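Local coordinates for terminal oxygenase component of carbazole 1,9a-dioxygenase (Sphingomonas, PDB 3GKQ), which probably catalyses the dioxygenation of carbazole as the terminal oxygenase of a Rieske non-heme iron system, using a [2Fe-2S] cluster and a mononuclear iron(II), at residues A[137-140]-A[141-145]; A[48-52]-A[53-57]; A[174-177]-A[178-181]; A[76-79]-A[80-83]; A[150-153]-A[154-158]. All coordinates share one frame; numbering follows the deposited sequence.

All five contacts are local, each between neighbouring parts of one continuous run of chain, and they follow one another in series without nesting or crossing. From the N terminus, contact 2 closes the hairpin 48-57 of the Rieske domain, and contact 4 rounds the turn at 76-83 beside the [2Fe-2S] cluster; the two meet where Lys55 NZ reaches Thr78 OG1. Contact 1 folds the loop after strand 135-140 back onto the strand's last residues, and its Leu138 and Val140 pack on the hairpin of contact 2. Contact 5 turns the same loop at 150-158, with Val152 and Phe156 against Phe137 of contact 1. Contact 3 is the helix 174-181 beside the mononuclear iron.

Contact 1: residues A[137-140]-A[141-145]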
loop_
_atom_site.group_PDB
_atom_site.type_symbol
_atom_site.label_atom_id
_atom_site.label_comp_id
_atom_site.label_asym_id
_atom_site.label_seq_id
_atom_site.Cartn_x
_atom_site.Cartn_y
_atom_site.Cartn_z
ATOM N N PHE A 137 -15.721 -22.623 18.268
ATOM C CA PHE A 137 -16.283 -22.531 16.924
ATOM C C PHE A 137 -17.395 -21.488 16.872
ATOM O O PHE A 137 -18.191 -21.368 17.809
ATOM C CB PHE A 137 -16.890 -23.865 16.482
ATOM C CG PHE A 137 -15.890 -24.963 16.281
ATOM C CD1 PHE A 137 -15.362 -25.654 17.369
ATOM C CD2 PHE A 137 -15.503 -25.333 14.997
ATOM C CE1 PHE A 137 -14.465 -26.703 17.180
ATOM C CE2 PHE A 137 -14.604 -26.378 14.794
ATOM C CZ PHE A 137 -14.083 -27.067 15.889
ATOM N N LEU A 138 -17.449 -20.741 15.774
ATOM C CA LEU A 138 -18.490 -19.743 15.585
ATOM C C LEU A 138 -19.274 -20.112 14.333
ATOM O O LEU A 138 -18.700 -20.615 13.364
ATOM C CB LEU A 138 -17.894 -18.351 15.385
ATOM C CG LEU A 138 -17.008 -17.740 16.466
ATOM C CD1 LEU A 138 -16.655 -16.313 16.057
ATOM C CD2 LEU A 138 -17.726 -17.755 17.810
ATOM N N PHE A 139 -20.581 -19.881 14.352
ATOM C CA PHE A 139 -21.389 -20.151 13.171
ATOM C C PHE A 139 -21.575 -18.809 12.466
ATOM O O PHE A 139 -22.065 -17.851 13.064
ATOM C CB PHE A 139 -22.758 -20.723 13.543
ATOM C CG PHE A 139 -23.580 -21.138 12.352
ATOM C CD1 PHE A 139 -23.297 -22.318 11.673
ATOM C CD2 PHE A 139 -24.616 -20.329 11.887
ATOM C CE1 PHE A 139 -24.030 -22.694 10.548
ATOM C CE2 PHE A 139 -25.358 -20.695 10.762
ATOM C CZ PHE A 139 -25.062 -21.882 10.090
ATOM N N VAL A 140 -21.162 -18.736 11.206
ATOM C CA VAL A 140 -21.293 -17.508 10.436
ATOM C C VAL A 140 -22.360 -17.735 9.380
ATOM O O VAL A 140 -22.144 -18.470 8.418
ATOM C CB VAL A 140 -19.974 -17.135 9.736
ATOM C CG1 VAL A 140 -20.148 -15.833 8.953
ATOM C CG2 VAL A 140 -18.860 -16.996 10.766
ATOM N N GLY A 141 -23.516 -17.109 9.568
ATOM C CA GLY A 141 -24.600 -17.278 8.620
ATOM C C GLY A 141 -25.887 -16.654 9.119
ATOM O O GLY A 141 -25.910 -16.035 10.184
ATOM N N ASP A 142 -26.960 -16.830 8.351
ATOM C CA ASP A 142 -28.258 -16.261 8.691
ATOM C C ASP A 142 -29.303 -17.317 9.027
ATOM O O ASP A 142 -30.374 -16.996 9.533
ATOM C CB ASP A 142 -28.754 -15.420 7.522
ATOM C CG ASP A 142 -27.686 -14.494 6.991
ATOM O OD1 ASP A 142 -27.352 -13.514 7.693
ATOM O OD2 ASP A 142 -27.172 -14.761 5.878
ATOM N N GLN A 143 -29.000 -18.574 8.741
ATOM C CA GLN A 143 -29.947 -19.638 9.027
ATOM C C GLN A 143 -29.609 -20.351 10.326
ATOM O O GLN A 143 -28.517 -20.181 10.875
ATOM C CB GLN A 143 -29.974 -20.641 7.875
ATOM C CG GLN A 143 -28.643 -21.312 7.592
ATOM C CD GLN A 143 -28.646 -22.045 6.266
ATOM O OE1 GLN A 143 -28.950 -21.458 5.227
ATOM N NE2 GLN A 143 -28.305 -23.332 6.292
ATOM N N GLU A 144 -30.561 -21.136 10.820
ATOM C CA GLU A 144 -30.366 -21.894 12.047
ATOM C C GLU A 144 -29.197 -22.841 11.860
ATOM O O GLU A 144 -29.077 -23.498 10.830
ATOM C CB GLU A 144 -31.628 -22.692 12.391
ATOM C CG GLU A 144 -32.636 -21.915 13.221
ATOM C CD GLU A 144 -32.140 -21.661 14.634
ATOM O OE1 GLU A 144 -31.903 -22.650 15.366
ATOM O OE2 GLU A 144 -31.984 -20.478 15.012
ATOM N N PRO A 145 -28.308 -22.914 12.858
ATOM C CA PRO A 145 -27.137 -23.791 12.797
ATOM C C PRO A 145 -27.470 -25.277 12.774
ATOM O O PRO A 145 -28.360 -25.736 13.490
ATOM C CB PRO A 145 -26.358 -23.416 14.057
ATOM C CG PRO A 145 -26.728 -21.988 14.273
ATOM C CD PRO A 145 -28.212 -21.996 14.005
HETATM O O HOH W 1 -23.858 -15.966 12.364
#
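Phe139 and Pro145 make the main apolar contact, a CH-pi interaction in which the proline CG stands over one face of the phenyl ring. Pro145 CG is 3.9 Å from the ring centroid and 24° off the ring normal, displaced toward the rim on the CD2 side, where Phe139 CD2 and Pro145 CG are 3.6 Å apart. With CG of Phe139 anti to the backbone N (chi1 -175°), the ring reaches forward under the returning loop. The Gln143 carbonyl approaches this ring obliquely, its O lying 3.2 Å from Phe139 CE2. The loop leaving strand 135-140, the middle strand of a three-stranded antiparallel sheet, doubles back so that Pro145 lies over Phe139. Trp32, on the neighbouring strand 31-35, meets the Phe139 ring edge-to-face and also touches Pro145, which places the contact against that strand. With an alanine in place of Phe139, Pro145 would probably lose the surface under its CG and a gap would open between strand and loop.

The polar link across the contact runs through water 1, which donates to Phe139 O at 2.7 Å and accepts from Gly141 N at 3.0 Å. This bridge joins backbone groups two residues apart where the chain leaves the strand. Further along, Asp142 forms a salt bridge through OD2 with Arg29 NE, and its backbone N is hydrogen-bonded to Asn30 OD1.

Contact 2: residues A[48-52]-A[53-57]; sequences PVQLL and GEKVL
Val49 N donates to Val56 O at 2.8 Å, with an N-H...O angle of 168°, and Val56 N returns an equally short bond to Val49 O. These reciprocal bonds define one hydrogen-bonded pair in a beta hairpin of the Rieske domain with a two-residue loop, closed by a type I' turn from Leu51 to Glu54. The second such pair lies next to the turn: Leu51 N bonds to Glu54 O at 3.1 Å and Glu54 N to Leu51 O at 2.9 Å, the latter donor standing 54° above the carbonyl plane. Leu52 and Gly53 occupy the turn with positive phi, as the type I' conformation requires.

On the face bearing Val49, Leu51 and Val56, the valine CG2 of Val49 lies against CB of Val56, while Leu51 CD2 meets Val56 CG2 at 3.9 Å. Leu138 and Val140 of strand 135-140 pack on Leu51 from outside the hairpin. Gln50 and Lys55 share the other face. The glutamine chain is extended (chi1 -178°), carrying its amide beyond the backbone to meet the lysine's aliphatic part; its NE2 is hydrogen-bonded to Ile290 O, and Lys55 NZ to Thr78 OG1. An alanine in place of Gln50 would probably leave Ile290 O without this donor and uncover the side of the lysine chain. Gln50 OE1 lies 3.8 Å from Lys55 CG.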
loop_
_atom_site.group_PDB
_atom_site.type_symbol
_atom_site.label_atom_id
_atom_site.label_comp_id
_atom_site.label_asym_id
_atom_site.label_seq_id
_atom_site.Cartn_x
_atom_site.Cartn_y
_atom_site.Cartn_z
ATOM N N PRO A 48 -10.784 -9.928 20.453
ATOM C CA PRO A 48 -11.327 -9.698 19.110
ATOM C C PRO A 48 -10.762 -10.686 18.087
ATOM O O PRO A 48 -9.614 -11.111 18.191
ATOM C CB PRO A 48 -10.900 -8.267 18.813
ATOM C CG PRO A 48 -9.568 -8.183 19.498
ATOM C CD PRO A 48 -9.838 -8.860 20.826
ATOM N N VAL A 49 -11.583 -11.064 17.116
ATOM C CA VAL A 49 -11.155 -11.965 16.052
ATOM C C VAL A 49 -11.849 -11.529 14.768
ATOM O O VAL A 49 -12.805 -10.747 14.798
ATOM C CB VAL A 49 -11.550 -13.448 16.321
ATOM C CG1 VAL A 49 -10.843 -13.979 17.566
ATOM C CG2 VAL A 49 -13.056 -13.560 16.468
ATOM N N GLN A 50 -11.363 -12.030 13.640
ATOM C CA GLN A 50 -11.974 -11.715 12.358
ATOM C C GLN A 50 -11.992 -12.979 11.516
ATOM O O GLN A 50 -10.969 -13.645 11.371
ATOM C CB GLN A 50 -11.194 -10.622 11.619
ATOM C CG GLN A 50 -11.828 -10.217 10.284
ATOM C CD GLN A 50 -11.063 -9.111 9.572
ATOM O OE1 GLN A 50 -10.631 -8.140 10.194
ATOM N NE2 GLN A 50 -10.907 -9.245 8.263
ATOM N N LEU A 51 -13.161 -13.329 10.993
ATOM C CA LEU A 51 -13.275 -14.502 10.140
ATOM C C LEU A 51 -14.272 -14.179 9.039
ATOM O O LEU A 51 -15.294 -13.529 9.282
ATOM C CB LEU A 51 -13.737 -15.735 10.926
ATOM C CG LEU A 51 -15.203 -15.835 11.344
ATOM C CD1 LEU A 51 -15.497 -17.251 11.822
ATOM C CD2 LEU A 51 -15.504 -14.820 12.430
ATOM N N LEU A 52 -13.964 -14.626 7.827
ATOM C CA LEU A 52 -14.824 -14.372 6.676
ATOM C C LEU A 52 -15.121 -12.885 6.496
ATOM O O LEU A 52 -16.206 -12.505 6.054
ATOM C CB LEU A 52 -16.127 -15.171 6.794
ATOM C CG LEU A 52 -15.997 -16.658 6.445
ATOM C CD1 LEU A 52 -15.244 -17.396 7.550
ATOM C CD2 LEU A 52 -17.378 -17.261 6.264
ATOM N N GLY A 53 -14.143 -12.051 6.843
ATOM C CA GLY A 53 -14.289 -10.612 6.703
ATOM C C GLY A 53 -15.113 -9.920 7.778
ATOM O O GLY A 53 -15.268 -8.701 7.746
ATOM N N GLU A 54 -15.640 -10.682 8.730
ATOM C CA GLU A 54 -16.457 -10.111 9.795
ATOM C C GLU A 54 -15.684 -9.977 11.109
ATOM O O GLU A 54 -15.003 -10.906 11.539
ATOM C CB GLU A 54 -17.711 -10.976 9.993
ATOM C CG GLU A 54 -18.671 -10.920 8.793
ATOM C CD GLU A 54 -19.878 -11.849 8.928
ATOM O OE1 GLU A 54 -20.311 -12.127 10.063
ATOM O OE2 GLU A 54 -20.410 -12.286 7.886
ATOM N N LYS A 55 -15.785 -8.808 11.735
ATOM C CA LYS A 55 -15.096 -8.558 12.998
ATOM C C LYS A 55 -15.988 -8.946 14.171
ATOM O O LYS A 55 -17.091 -8.423 14.335
ATOM C CB LYS A 55 -14.684 -7.088 13.083
ATOM C CG LYS A 55 -13.638 -6.704 12.036
ATOM C CD LYS A 55 -13.359 -5.208 12.014
ATOM C CE LYS A 55 -12.661 -4.742 13.280
ATOM N NZ LYS A 55 -12.405 -3.269 13.257
ATOM N N VAL A 56 -15.495 -9.870 14.986
ATOM C CA VAL A 56 -16.246 -10.381 16.125
ATOM C C VAL A 56 -15.496 -10.196 17.445
ATOM O O VAL A 56 -14.268 -10.194 17.471
ATOM C CB VAL A 56 -16.547 -11.888 15.915
ATOM C CG1 VAL A 56 -17.406 -12.429 17.049
ATOM C CG2 VAL A 56 -17.241 -12.090 14.563
ATOM N N LEU A 57 -16.242 -10.025 18.533
ATOM C CA LEU A 57 -15.637 -9.859 19.851
ATOM C C LEU A 57 -16.090 -11.022 20.730
ATOM O O LEU A 57 -17.290 -11.254 20.902
ATOM C CB LEU A 57 -16.073 -8.540 20.498
ATOM C CG LEU A 57 -15.001 -7.698 21.209
ATOM C CD1 LEU A 57 -15.690 -6.807 22.233
ATOM C CD2 LEU A 57 -13.950 -8.568 21.890
#

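Contact 3: residues A[174-177]-A[178-181]; sequences WRMG and VENG
The backbone follows i to i+4 hydrogen bonding, with Val178 N to Trp174 O at 3.2 Å, Asn180 N to Met176 O at 3.0 Å and Gly181 N to Gly177 O at 2.8 Å. The first of these donors lies in the carbonyl plane, whereas Asn180 N stands 39° out of the plane of its acceptor. Trp174 and Val178 run alongside each other in the same direction: Val178 CG2 approaches the six-membered ring of the indole obliquely, 3.5 Å from Trp174 CE3. With its CG between the backbone N and the carbonyl carbon (chi1 72°), Trp174 brings that ring alongside the valine one turn on. CG of Arg175 lies over one face of the indole, and Trp174 NE1 is hydrogen-bonded to Ala24 O.

Trp174 and Val178 pack on one side of helix 174-181, where Tyr287 and Trp366 also touch Val178, and the helix brings Asn180 close to the mononuclear iron of the catalytic domain. Asn180 CG is anti to the backbone N (chi1 168°), directing the amide to Asp334, an iron ligand. Its ND2 is hydrogen-bonded to Asp334 OD1 and to Tyr95 OH of the second subunit, so a second-shell amide spans an iron ligand and a cluster-pocket residue across the trimer interface. Glu179 OE1 forms salt bridges with Arg367 NH1 and with Arg75 NH2 of the second subunit, while OE2 is hydrogen-bonded to Tyr21 OH; these partners fix the carboxylate where two chains meet.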
loop_
_atom_site.group_PDB
_atom_site.type_symbol
_atom_site.label_atom_id
_atom_site.label_comp_id
_atom_site.label_asym_id
_atom_site.label_seq_id
_atom_site.Cartn_x
_atom_site.Cartn_y
_atom_site.Cartn_z
ATOM N N TRP A 174 -7.608 -18.418 1.735
ATOM C CA TRP A 174 -7.863 -19.706 2.364
ATOM C C TRP A 174 -7.835 -20.885 1.392
ATOM O O TRP A 174 -7.428 -21.984 1.760
ATOM C CB TRP A 174 -9.210 -19.686 3.096
ATOM C CG TRP A 174 -10.396 -19.689 2.179
ATOM C CD1 TRP A 174 -10.928 -18.619 1.513
ATOM C CD2 TRP A 174 -11.182 -20.826 1.806
ATOM N NE1 TRP A 174 -11.997 -19.021 0.748
ATOM C CE2 TRP A 174 -12.174 -20.370 0.907
ATOM C CE3 TRP A 174 -11.143 -22.186 2.141
ATOM C CZ2 TRP A 174 -13.121 -21.232 0.338
ATOM C CZ3 TRP A 174 -12.088 -23.047 1.570
ATOM C CH2 TRP A 174 -13.063 -22.561 0.678
ATOM N N ARG A 175 -8.258 -20.661 0.152
ATOM C CA ARG A 175 -8.274 -21.741 -0.830
ATOM C C ARG A 175 -6.878 -22.271 -1.148
ATOM O O ARG A 175 -6.723 -23.445 -1.475
ATOM C CB ARG A 175 -8.987 -21.283 -2.109
ATOM C CG ARG A 175 -10.480 -21.011 -1.888
ATOM C CD ARG A 175 -11.129 -20.326 -3.085
ATOM N NE ARG A 175 -10.525 -19.023 -3.359
ATOM C CZ ARG A 175 -10.841 -18.254 -4.398
ATOM N NH1 ARG A 175 -11.762 -18.649 -5.267
ATOM N NH2 ARG A 175 -10.224 -17.097 -4.581
ATOM N N MET A 176 -5.862 -21.419 -1.048
ATOM C CA MET A 176 -4.501 -21.869 -1.306
ATOM C C MET A 176 -4.130 -22.899 -0.243
ATOM O O MET A 176 -3.369 -23.832 -0.506
ATOM C CB MET A 176 -3.517 -20.694 -1.259
ATOM C CG MET A 176 -3.745 -19.652 -2.352
ATOM S SD MET A 176 -3.728 -20.326 -4.037
ATOM C CE MET A 176 -5.503 -20.543 -4.339
ATOM N N GLY A 177 -4.679 -22.718 0.956
ATOM C CA GLY A 177 -4.419 -23.637 2.048
ATOM C C GLY A 177 -5.073 -24.981 1.792
ATOM O O GLY A 177 -4.437 -26.026 1.938
ATOM N N VAL A 178 -6.344 -24.961 1.395
ATOM C CA VAL A 178 -7.071 -26.199 1.122
ATOM C C VAL A 178 -6.493 -26.900 -0.101
ATOM O O VAL A 178 -6.314 -28.117 -0.095
ATOM C CB VAL A 178 -8.576 -25.936 0.877
ATOM C CG1 VAL A 178 -9.349 -27.249 0.930
ATOM C CG2 VAL A 178 -9.112 -24.982 1.916
ATOM N N GLU A 179 -6.208 -26.133 -1.150
ATOM C CA GLU A 179 -5.636 -26.692 -2.369
ATOM C C GLU A 179 -4.335 -27.420 -1.997
ATOM O O GLU A 179 -4.148 -28.589 -2.338
ATOM C CB GLU A 179 -5.334 -25.578 -3.385
ATOM C CG GLU A 179 -6.557 -24.855 -3.998
ATOM C CD GLU A 179 -7.162 -25.592 -5.191
ATOM O OE1 GLU A 179 -6.388 -26.103 -6.026
ATOM O OE2 GLU A 179 -8.409 -25.646 -5.304
ATOM N N ASN A 180 -3.448 -26.724 -1.291
ATOM C CA ASN A 180 -2.167 -27.298 -0.866
ATOM C C ASN A 180 -2.358 -28.502 0.065
ATOM O O ASN A 180 -1.683 -29.521 -0.076
ATOM C CB ASN A 180 -1.325 -26.214 -0.174
ATOM C CG ASN A 180 -0.110 -26.775 0.562
ATOM O OD1 ASN A 180 -0.027 -26.700 1.791
ATOM N ND2 ASN A 180 0.841 -27.320 -0.185
ATOM N N GLY A 181 -3.286 -28.386 1.010
ATOM C CA GLY A 181 -3.528 -29.477 1.939
ATOM C C GLY A 181 -3.998 -30.784 1.311
ATOM O O GLY A 181 -3.492 -31.853 1.647
#

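Contact 4: residues A[76-79]-A[80-83]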
loop_
_atom_site.group_PDB
_atom_site.type_symbol
_atom_site.label_atom_id
_atom_site.label_comp_id
_atom_site.label_asym_id
_atom_site.label_seq_id
_atom_site.Cartn_x
_atom_site.Cartn_y
_atom_site.Cartn_z
ATOM N N GLY A 76 -20.456 3.423 14.778
ATOM C CA GLY A 76 -19.680 2.385 14.127
ATOM C C GLY A 76 -18.247 2.148 14.559
ATOM O O GLY A 76 -17.485 1.554 13.799
ATOM N N VAL A 77 -17.862 2.589 15.755
ATOM C CA VAL A 77 -16.494 2.355 16.199
ATOM C C VAL A 77 -16.311 0.884 16.545
ATOM O O VAL A 77 -17.287 0.149 16.732
ATOM C CB VAL A 77 -16.126 3.195 17.446
ATOM C CG1 VAL A 77 -16.321 4.677 17.150
ATOM C CG2 VAL A 77 -16.962 2.750 18.654
ATOM N N THR A 78 -15.056 0.459 16.618
ATOM C CA THR A 78 -14.739 -0.915 16.967
ATOM C C THR A 78 -14.699 -0.988 18.496
ATOM O O THR A 78 -13.874 -0.336 19.131
ATOM C CB THR A 78 -13.373 -1.320 16.381
ATOM O OG1 THR A 78 -13.442 -1.266 14.948
ATOM C CG2 THR A 78 -12.993 -2.727 16.817
ATOM N N LEU A 79 -15.595 -1.774 19.083
ATOM C CA LEU A 79 -15.665 -1.894 20.541
ATOM C C LEU A 79 -14.340 -2.310 21.168
ATOM O O LEU A 79 -13.905 -1.717 22.156
ATOM C CB LEU A 79 -16.750 -2.897 20.938
ATOM C CG LEU A 79 -18.189 -2.526 20.563
ATOM C CD1 LEU A 79 -19.108 -3.726 20.782
ATOM C CD2 LEU A 79 -18.643 -1.337 21.390
ATOM N N SER A 80 -13.695 -3.315 20.578
ATOM C CA SER A 80 -12.427 -3.829 21.091
ATOM C C SER A 80 -11.256 -2.847 21.048
ATOM O O SER A 80 -10.176 -3.164 21.547
ATOM C CB SER A 80 -12.038 -5.124 20.363
ATOM O OG SER A 80 -11.763 -4.894 18.988
ATOM N N ASP A 81 -11.445 -1.670 20.453
ATOM C CA ASP A 81 -10.364 -0.685 20.431
ATOM C C ASP A 81 -10.075 -0.215 21.867
ATOM O O ASP A 81 -8.990 0.287 22.160
ATOM C CB ASP A 81 -10.730 0.522 19.558
ATOM C CG ASP A 81 -10.482 0.272 18.065
ATOM O OD1 ASP A 81 -10.019 -0.831 17.700
ATOM O OD2 ASP A 81 -10.751 1.189 17.258
ATOM N N LYS A 82 -11.061 -0.363 22.748
ATOM C CA LYS A 82 -10.908 0.004 24.159
ATOM C C LYS A 82 -12.022 -0.653 24.964
ATOM O O LYS A 82 -13.057 -0.038 25.240
ATOM C CB LYS A 82 -10.957 1.521 24.353
ATOM C CG LYS A 82 -10.577 1.947 25.776
ATOM C CD LYS A 82 -10.464 3.456 25.927
ATOM C CE LYS A 82 -9.844 3.821 27.275
ATOM N NZ LYS A 82 -10.582 3.211 28.434
ATOM N N VAL A 83 -11.801 -1.910 25.332
ATOM C CA VAL A 83 -12.783 -2.683 26.076
ATOM C C VAL A 83 -13.079 -2.097 27.454
ATOM O O VAL A 83 -12.169 -1.851 28.246
ATOM C CB VAL A 83 -12.319 -4.147 26.251
ATOM C CG1 VAL A 83 -13.379 -4.941 27.008
ATOM C CG2 VAL A 83 -12.059 -4.779 24.888
#
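This is a local turn contact in the loop between strands 64-69 and 90-92 of the Rieske domain, where Thr78 leads into a short 3-10 segment that takes in Leu79, Ser80 and Asp81. Two successive i to i+3 backbone bonds support the assignment: Asp81 N donates to Thr78 O at 3.1 Å, and Lys82 N to Leu79 O at 3.2 Å with an N-H...O angle of 169°. Both donors stand above the planes of their acceptor carbonyls, the first by 55°. Thr78 O also accepts from Trp94 NE1, so two donors grip this carbonyl oxygen.

The side chains of Thr78 and Asp81 stand nearly perpendicular. Thr78 CG2, anti to the backbone N, faces the second part of the turn and lies 3.3 Å from Ser80 OG and 3.6 Å from Asp81 OD1; these are van der Waals approaches of a methyl to polar oxygens. The threonine hydroxyl is engaged by Lys55, and Ser80 OG is hydrogen-bonded to Asp70 OD2. At the outer edge, Asp81 OD2 is hydrogen-bonded to Ser340 OG of the third subunit, which also pairs with Thr78 N.

The side chain of Leu79 comes within about 4 Å of those of Cys72 and Cys93, and Val77 touches the cluster itself. The turn therefore forms part of the [2Fe-2S] cluster-binding region of a Rieske domain, at an interface between subunits.

Contact 5: residues A[150-153]-A[154-158]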
loop_
_atom_site.group_PDB
_atom_site.type_symbol
_atom_site.label_atom_id
_atom_site.label_comp_id
_atom_site.label_asym_id
_atom_site.label_seq_id
_atom_site.Cartn_x
_atom_site.Cartn_y
_atom_site.Cartn_z
ATOM N N GLU A 150 -21.379 -31.847 11.379
ATOM C CA GLU A 150 -21.472 -31.800 9.925
ATOM C C GLU A 150 -20.368 -30.953 9.293
ATOM O O GLU A 150 -20.112 -31.069 8.097
ATOM C CB GLU A 150 -22.827 -31.240 9.484
ATOM C CG GLU A 150 -23.981 -32.229 9.545
ATOM C CD GLU A 150 -25.230 -31.703 8.861
ATOM O OE1 GLU A 150 -25.142 -31.317 7.676
ATOM O OE2 GLU A 150 -26.301 -31.677 9.499
ATOM N N ASP A 151 -19.720 -30.108 10.095
ATOM C CA ASP A 151 -18.660 -29.234 9.590
ATOM C C ASP A 151 -17.238 -29.561 10.035
ATOM O O ASP A 151 -16.345 -28.723 9.907
ATOM C CB ASP A 151 -18.959 -27.769 9.940
ATOM C CG ASP A 151 -20.050 -27.166 9.072
ATOM O OD1 ASP A 151 -20.248 -27.650 7.939
ATOM O OD2 ASP A 151 -20.700 -26.197 9.517
ATOM N N VAL A 152 -17.022 -30.762 10.569
ATOM C CA VAL A 152 -15.685 -31.176 10.988
ATOM C C VAL A 152 -15.445 -32.587 10.448
ATOM O O VAL A 152 -16.394 -33.315 10.166
ATOM C CB VAL A 152 -15.529 -31.162 12.531
ATOM C CG1 VAL A 152 -15.852 -29.773 13.068
ATOM C CG2 VAL A 152 -16.431 -32.212 13.170
ATOM N N PRO A 153 -14.174 -32.988 10.289
ATOM C CA PRO A 153 -13.890 -34.330 9.768
ATOM C C PRO A 153 -14.464 -35.458 10.628
ATOM O O PRO A 153 -14.680 -35.291 11.829
ATOM C CB PRO A 153 -12.363 -34.374 9.729
ATOM C CG PRO A 153 -11.970 -32.926 9.595
ATOM C CD PRO A 153 -12.925 -32.254 10.548
ATOM N N PRO A 154 -14.730 -36.618 10.014
ATOM C CA PRO A 154 -15.271 -37.762 10.751
ATOM C C PRO A 154 -14.338 -38.133 11.900
ATOM O O PRO A 154 -13.118 -38.194 11.722
ATOM C CB PRO A 154 -15.325 -38.859 9.691
ATOM C CG PRO A 154 -15.618 -38.090 8.437
ATOM C CD PRO A 154 -14.680 -36.903 8.568
ATOM N N GLY A 155 -14.913 -38.347 13.081
ATOM C CA GLY A 155 -14.124 -38.738 14.237
ATOM C C GLY A 155 -13.463 -37.634 15.042
ATOM O O GLY A 155 -12.893 -37.899 16.104
ATOM N N PHE A 156 -13.524 -36.397 14.560
ATOM C CA PHE A 156 -12.898 -35.307 15.297
ATOM C C PHE A 156 -13.541 -35.098 16.665
ATOM O O PHE A 156 -12.866 -34.730 17.626
ATOM C CB PHE A 156 -12.972 -33.996 14.512
ATOM C CG PHE A 156 -12.290 -32.853 15.201
ATOM C CD1 PHE A 156 -10.901 -32.820 15.306
ATOM C CD2 PHE A 156 -13.031 -31.829 15.783
ATOM C CE1 PHE A 156 -10.264 -31.789 15.981
ATOM C CE2 PHE A 156 -12.401 -30.793 16.460
ATOM C CZ PHE A 156 -11.016 -30.771 16.561
ATOM N N LEU A 157 -14.844 -35.334 16.752
ATOM C CA LEU A 157 -15.560 -35.144 18.006
ATOM C C LEU A 157 -15.708 -36.409 18.850
ATOM O O LEU A 157 -16.482 -36.426 19.804
ATOM C CB LEU A 157 -16.944 -34.544 17.733
ATOM C CG LEU A 157 -16.971 -33.203 16.989
ATOM C CD1 LEU A 157 -18.409 -32.809 16.700
ATOM C CD2 LEU A 157 -16.280 -32.131 17.820
ATOM N N ASP A 158 -14.974 -37.467 18.512
ATOM C CA ASP A 158 -15.061 -38.700 19.296
ATOM C C ASP A 158 -14.708 -38.411 20.753
ATOM O O ASP A 158 -13.758 -37.684 21.042
ATOM C CB ASP A 158 -14.127 -39.776 18.741
ATOM C CG ASP A 158 -14.639 -40.383 17.450
ATOM O OD1 ASP A 158 -15.839 -40.205 17.145
ATOM O OD2 ASP A 158 -13.850 -41.047 16.745
HETATM O O HOH W 2 -16.857 -36.016 14.330
#
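Val152 lies at the apolar centre, meeting both Phe156 and Leu157 from the other side of the bend. Its CG2, placed between the backbone N and the carbonyl carbon, approaches Leu157 CG at 4.0 Å and Phe156 CB at 4.1 Å. The valine meets the leucine side chain crosswise, while Val152 CB comes up obliquely to the phenylalanine ring, 4.2 Å from Phe156 CD2. The Phe156 ring continues into the surrounding core, where Phe284 and Trp286 make edge-to-face contacts and Phe137 of strand 135-140 packs on it. Farther out, Pro153 CD lies 4.3 Å from Phe156 CB. The consecutive prolines Pro153 and Pro154 both touch Trp266, joining this part of the loop to strand 262-266.

The polar edge begins at the carbonyl of Pro153. Phe156 N donates to Pro153 O at 3.2 Å with an N-H...O angle of 163°, although the donor stands 39° above the carbonyl plane. Water 2 accepts from Leu157 N at 3.2 Å and donates a weak bond to Pro153 O, bridging the bend. Beyond it, Asp158 N is bonded to Gly155 O, and Pro154 O receives Lys272 NZ from strand 270-274.

The backbone pattern is that of two overlapping beta turns: type II from Pro153 to Phe156, with Gly155 at its third position and a positive phi of 85°, followed by type I from Gly155 to Asp158. They reverse the loop between strands 135-140 and 161-170, laying its apolar side against the catalytic-domain sheet.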